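PDB 4G59: M152 protein from Murid herpesvirus 1, which is an MHC class I-like immune-evasion glycoprotein that probably binds host RAE-1 ligands, helping infected cells avoid NKG2D-mediated recognition. Local coordinates for residues 84-98 / 107-119. Residues are numbered along the deposited sequence; the frame is centred on the assembly and turned at random.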
loop_
_atom_site.group_PDB
_atom_site.type_symbol
_atom_site.label_atom_id
_atom_site.label_comp_id
_atom_site.label_asym_id
_atom_site.label_seq_id
_atom_site.Cartn_x
_atom_site.Cartn_y
_atom_site.Cartn_z
ATOM N N TYR B 84 24.188 3.659 2.725
ATOM C CA TYR B 84 23.568 4.692 3.552
ATOM C C TYR B 84 23.087 4.121 4.870
ATOM O O TYR B 84 23.418 4.650 5.934
ATOM C CB TYR B 84 22.392 5.316 2.810
ATOM C CG TYR B 84 21.589 6.335 3.592
ATOM C CD1 TYR B 84 22.180 7.150 4.541
ATOM C CD2 TYR B 84 20.230 6.485 3.366
ATOM C CE1 TYR B 84 21.437 8.091 5.243
ATOM C CE2 TYR B 84 19.477 7.415 4.068
ATOM C CZ TYR B 84 20.082 8.210 5.002
ATOM O OH TYR B 84 19.333 9.133 5.694
ATOM N N ILE B 85 22.314 3.040 4.787
ATOM C CA ILE B 85 21.732 2.403 5.964
ATOM C C ILE B 85 22.800 1.901 6.950
ATOM O O ILE B 85 22.728 2.193 8.154
ATOM C CB ILE B 85 20.766 1.258 5.563
ATOM C CG1 ILE B 85 19.401 1.822 5.183
ATOM C CG2 ILE B 85 20.621 0.249 6.697
ATOM C CD1 ILE B 85 18.715 2.557 6.322
ATOM N N MET B 86 23.787 1.165 6.436
ATOM C CA MET B 86 24.870 0.639 7.266
ATOM C C MET B 86 25.739 1.743 7.896
ATOM O O MET B 86 25.957 1.741 9.105
ATOM C CB MET B 86 25.744 -0.348 6.476
ATOM C CG MET B 86 25.028 -1.618 6.013
ATOM S SD MET B 86 24.185 -2.543 7.321
ATOM C CE MET B 86 25.568 -3.336 8.141
ATOM N N ASN B 87 26.219 2.679 7.079
ATOM C CA ASN B 87 27.108 3.753 7.536
ATOM C C ASN B 87 26.483 4.827 8.433
ATOM O O ASN B 87 27.185 5.445 9.228
ATOM C CB ASN B 87 27.777 4.446 6.344
ATOM C CG ASN B 87 28.587 3.495 5.487
ATOM O OD1 ASN B 87 28.820 2.345 5.859
ATOM N ND2 ASN B 87 29.032 3.979 4.329
ATOM N N VAL B 88 25.182 5.067 8.292
ATOM C CA VAL B 88 24.533 6.142 9.034
ATOM C C VAL B 88 23.542 5.631 10.071
ATOM O O VAL B 88 23.583 6.044 11.229
ATOM C CB VAL B 88 23.836 7.163 8.102
ATOM C CG1 VAL B 88 23.202 8.304 8.921
ATOM C CG2 VAL B 88 24.828 7.723 7.095
ATOM N N PHE B 89 22.527 4.913 9.624
ATOM C CA PHE B 89 21.564 4.361 10.564
ATOM C C PHE B 89 22.033 3.181 11.408
ATOM O O PHE B 89 21.777 3.113 12.600
ATOM C CB PHE B 89 20.216 4.154 9.896
ATOM C CG PHE B 89 19.465 5.429 9.715
ATOM C CD1 PHE B 89 18.635 5.898 10.710
ATOM C CD2 PHE B 89 19.631 6.191 8.580
ATOM C CE1 PHE B 89 17.958 7.073 10.562
ATOM C CE2 PHE B 89 18.958 7.372 8.433
ATOM C CZ PHE B 89 18.121 7.814 9.429
ATOM N N LYS B 90 22.701 2.244 10.755
ATOM C CA LYS B 90 23.327 1.102 11.402
ATOM C C LYS B 90 22.307 0.066 11.820
ATOM O O LYS B 90 22.650 -0.981 12.334
ATOM C CB LYS B 90 24.185 1.539 12.579
ATOM C CG LYS B 90 25.530 2.051 12.155
ATOM C CD LYS B 90 26.240 2.724 13.295
ATOM C CE LYS B 90 27.630 3.150 12.881
ATOM N NZ LYS B 90 27.613 3.982 11.655
ATOM N N ALA B 91 21.048 0.363 11.561
ATOM C CA ALA B 91 19.956 -0.542 11.850
ATOM C C ALA B 91 19.176 -0.508 10.568
ATOM O O ALA B 91 19.063 0.540 9.951
ATOM C CB ALA B 91 19.134 -0.032 12.988
ATOM N N GLY B 92 18.650 -1.642 10.146
ATOM C CA GLY B 92 18.043 -1.694 8.826
ATOM C C GLY B 92 16.589 -1.270 8.854
ATOM O O GLY B 92 15.692 -2.044 8.480
ATOM N N ARG B 93 16.337 -0.048 9.316
ATOM C CA ARG B 93 14.980 0.453 9.281
ATOM C C ARG B 93 14.621 0.712 7.807
ATOM O O ARG B 93 15.511 0.995 6.977
ATOM C CB ARG B 93 14.842 1.710 10.135
ATOM C CG ARG B 93 15.618 2.890 9.598
ATOM C CD ARG B 93 15.636 4.021 10.610
ATOM N NE ARG B 93 14.321 4.621 10.750
ATOM C CZ ARG B 93 13.904 5.258 11.830
ATOM N NH1 ARG B 93 14.702 5.380 12.870
ATOM N NH2 ARG B 93 12.685 5.776 11.874
ATOM N N PRO B 94 13.328 0.587 7.471
ATOM C CA PRO B 94 12.927 0.778 6.073
ATOM C C PRO B 94 13.041 2.250 5.674
ATOM O O PRO B 94 12.888 3.138 6.522
ATOM C CB PRO B 94 11.464 0.307 6.057
ATOM C CG PRO B 94 10.974 0.514 7.494
ATOM C CD PRO B 94 12.188 0.249 8.353
ATOM N N VAL B 95 13.334 2.494 4.400
ATOM C CA VAL B 95 13.478 3.850 3.877
ATOM C C VAL B 95 13.018 3.867 2.424
ATOM O O VAL B 95 13.104 2.837 1.733
ATOM C CB VAL B 95 14.957 4.347 3.967
ATOM C CG1 VAL B 95 15.896 3.411 3.253
ATOM C CG2 VAL B 95 15.101 5.735 3.394
ATOM N N VAL B 96 12.512 5.009 1.952
ATOM C CA VAL B 96 12.161 5.130 0.527
ATOM C C VAL B 96 12.880 6.302 -0.126
ATOM O O VAL B 96 12.969 7.388 0.456
ATOM C CB VAL B 96 10.615 5.299 0.291
ATOM C CG1 VAL B 96 10.272 5.271 -1.212
ATOM C CG2 VAL B 96 9.829 4.244 1.024
ATOM N N PHE B 97 13.361 6.092 -1.346
ATOM C CA PHE B 97 13.813 7.208 -2.184
ATOM C C PHE B 97 12.959 7.346 -3.433
ATOM O O PHE B 97 12.722 6.371 -4.157
ATOM C CB PHE B 97 15.291 7.054 -2.564
ATOM C CG PHE B 97 16.221 7.467 -1.466
ATOM C CD1 PHE B 97 16.663 8.794 -1.375
ATOM C CD2 PHE B 97 16.627 6.558 -0.492
ATOM C CE1 PHE B 97 17.507 9.201 -0.356
ATOM C CE2 PHE B 97 17.478 6.980 0.541
ATOM C CZ PHE B 97 17.917 8.305 0.598
ATOM N N GLU B 98 12.518 8.570 -3.690
ATOM C CA GLU B 98 11.652 8.857 -4.822
ATOM C C GLU B 98 12.323 9.864 -5.756
ATOM O O GLU B 98 12.601 11.003 -5.350
ATOM C CB GLU B 98 10.360 9.437 -4.289
ATOM C CG GLU B 98 9.263 9.565 -5.285
ATOM C CD GLU B 98 7.920 9.634 -4.601
ATOM O OE1 GLU B 98 7.680 8.803 -3.689
ATOM O OE2 GLU B 98 7.129 10.529 -4.969
ATOM N N GLU B 107 15.527 17.165 -15.489
ATOM C CA GLU B 107 15.409 17.690 -14.139
ATOM C C GLU B 107 14.856 16.640 -13.174
ATOM O O GLU B 107 13.833 15.999 -13.454
ATOM C CB GLU B 107 14.511 18.926 -14.126
ATOM C CG GLU B 107 14.408 19.594 -12.769
ATOM C CD GLU B 107 13.558 20.840 -12.814
ATOM O OE1 GLU B 107 12.826 21.015 -13.819
ATOM O OE2 GLU B 107 13.624 21.640 -11.850
ATOM N N CYS B 108 15.525 16.468 -12.036
ATOM C CA CYS B 108 15.029 15.560 -11.005
ATOM C C CYS B 108 14.643 16.263 -9.733
ATOM O O CYS B 108 15.207 17.295 -9.380
ATOM C CB CYS B 108 16.041 14.464 -10.688
ATOM S SG CYS B 108 15.896 13.067 -11.773
ATOM N N THR B 109 13.654 15.702 -9.056
ATOM C CA THR B 109 13.406 16.015 -7.656
ATOM C C THR B 109 13.547 14.710 -6.876
ATOM O O THR B 109 12.970 13.685 -7.254
ATOM C CB THR B 109 12.014 16.618 -7.435
ATOM O OG1 THR B 109 11.969 17.919 -8.025
ATOM C CG2 THR B 109 11.730 16.757 -5.956
ATOM N N VAL B 110 14.321 14.740 -5.796
ATOM C CA VAL B 110 14.520 13.537 -4.990
ATOM C C VAL B 110 13.845 13.685 -3.632
ATOM O O VAL B 110 14.110 14.639 -2.892
ATOM C CB VAL B 110 16.018 13.214 -4.822
ATOM C CG1 VAL B 110 16.224 11.867 -4.126
ATOM C CG2 VAL B 110 16.702 13.218 -6.177
ATOM N N LEU B 111 12.964 12.741 -3.308
ATOM C CA LEU B 111 12.347 12.713 -1.986
ATOM C C LEU B 111 12.834 11.506 -1.192
ATOM O O LEU B 111 13.057 10.434 -1.758
ATOM C CB LEU B 111 10.827 12.659 -2.107
ATOM C CG LEU B 111 10.138 13.840 -2.763
ATOM C CD1 LEU B 111 8.664 13.513 -2.984
ATOM C CD2 LEU B 111 10.274 15.036 -1.878
ATOM N N GLN B 112 12.971 11.685 0.117
ATOM C CA GLN B 112 13.386 10.616 1.026
ATOM C C GLN B 112 12.306 10.502 2.088
ATOM O O GLN B 112 11.945 11.512 2.708
ATOM C CB GLN B 112 14.727 10.968 1.693
ATOM C CG GLN B 112 15.373 9.848 2.530
ATOM C CD GLN B 112 16.598 10.330 3.328
ATOM O OE1 GLN B 112 17.085 11.452 3.137
ATOM N NE2 GLN B 112 17.084 9.488 4.230
ATOM N N MET B 113 11.777 9.293 2.289
ATOM C CA MET B 113 10.777 9.085 3.330
ATOM C C MET B 113 11.130 7.959 4.293
ATOM O O MET B 113 11.653 6.911 3.885
ATOM C CB MET B 113 9.386 8.840 2.736
ATOM C CG MET B 113 8.840 9.982 1.921
ATOM S SD MET B 113 9.235 9.806 0.168
ATOM C CE MET B 113 7.757 10.564 -0.539
ATOM N N MET B 114 10.831 8.185 5.567
ATOM C CA MET B 114 10.915 7.126 6.569
ATOM C C MET B 114 9.627 7.046 7.361
ATOM O O MET B 114 9.163 8.061 7.886
ATOM C CB MET B 114 12.087 7.348 7.538
ATOM C CG MET B 114 13.437 6.899 6.985
ATOM S SD MET B 114 14.797 6.793 8.187
ATOM C CE MET B 114 16.070 6.490 6.969
ATOM N N ASP B 115 9.050 5.848 7.443
ATOM C CA ASP B 115 7.872 5.631 8.288
ATOM C C ASP B 115 6.698 6.584 8.018
ATOM O O ASP B 115 6.089 7.114 8.957
ATOM C CB ASP B 115 8.274 5.660 9.775
ATOM C CG ASP B 115 9.272 4.567 10.123
ATOM O OD1 ASP B 115 9.418 3.625 9.327
ATOM O OD2 ASP B 115 9.902 4.626 11.194
ATOM N N GLY B 116 6.392 6.801 6.741
ATOM C CA GLY B 116 5.312 7.694 6.362
ATOM C C GLY B 116 5.676 9.176 6.367
ATOM O O GLY B 116 4.884 10.005 5.928
ATOM N N ASN B 117 6.860 9.517 6.865
ATOM C CA ASN B 117 7.278 10.920 6.961
ATOM C C ASN B 117 8.285 11.275 5.882
ATOM O O ASN B 117 9.258 10.550 5.698
ATOM C CB ASN B 117 7.931 11.216 8.325
ATOM C CG ASN B 117 6.974 11.066 9.497
ATOM O OD1 ASN B 117 5.870 11.623 9.500
ATOM N ND2 ASN B 117 7.400 10.307 10.508
ATOM N N THR B 118 8.069 12.400 5.198
ATOM C CA THR B 118 9.074 12.954 4.285
ATOM C C THR B 118 10.147 13.744 5.054
ATOM O O THR B 118 9.831 14.711 5.738
ATOM C CB THR B 118 8.436 13.868 3.227
ATOM O OG1 THR B 118 7.438 13.136 2.503
ATOM C CG2 THR B 118 9.484 14.367 2.247
ATOM N N LEU B 119 11.410 13.327 4.933
ATOM C CA LEU B 119 12.515 13.981 5.633
ATOM C C LEU B 119 13.229 15.051 4.809
ATOM O O LEU B 119 13.583 16.103 5.342
ATOM C CB LEU B 119 13.555 12.955 6.060
ATOM C CG LEU B 119 13.044 11.630 6.607
ATOM C CD1 LEU B 119 14.195 10.655 6.778
ATOM C CD2 LEU B 119 12.309 11.860 7.911
HETATM O O HOH W 1 12.268 3.931 9.063
#
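Met114 of strand 107-114 meets the ring of Phe89, a worked example of a methionine bridging an MHC-like platform sheet and an aromatic side chain beside it. The methyl CE of Met114 lies over one face of the Phe89 ring, 3.4 Å from its CE2, while SD sits obliquely to the ring in a Met-aromatic contact. With chi1 at -81° and the chain extended beyond CG, Met114 reaches past Val95, whose CG2 packs 3.8 Å from the same CE. Arg93 crosses the thioether nearly at a right angle, its NE 3.4 Å from SD. Its NH2 continues to Asp115 OD2 in a salt bridge of 3.1 Å whose hydrogen bond is weak, the angle at the hydrogen being only 123°. A water at the in-plane edge of the guanidinium adds a second link: it accepts from Arg93 NE and donates to Pro94 O and Asp115 OD1.

Along the strands, Val96 pairs with Met113 and Glu98 with Leu111 as antiparallel hydrogen-bonded pairs; Val96 N to Met113 O is 2.8 Å. Between them Phe97 faces Gln112 in a non-hydrogen-bonded pair, and Gln112 CG makes a CH-pi contact over the ring, 3.9 Å from the Phe97 centroid. Tyr84 stands behind this layer, presenting CZ to the Phe89 edge and CE2 to the Phe97 edge; Tyr148 stacks on it. Beyond Met114 the chain reverses through a type I' turn to Asn117, which places Asp115 at the hairpin end. There OD1 forms a salt bridge with a basic side chain, and OD2 a hydrogen bond with a polar one, both on the chain of another protein. The Asp115 carboxylate is thus shared between Arg93 and the water within its own chain and the partner across the interface, and the nearby basic groups probably favour its ionised form.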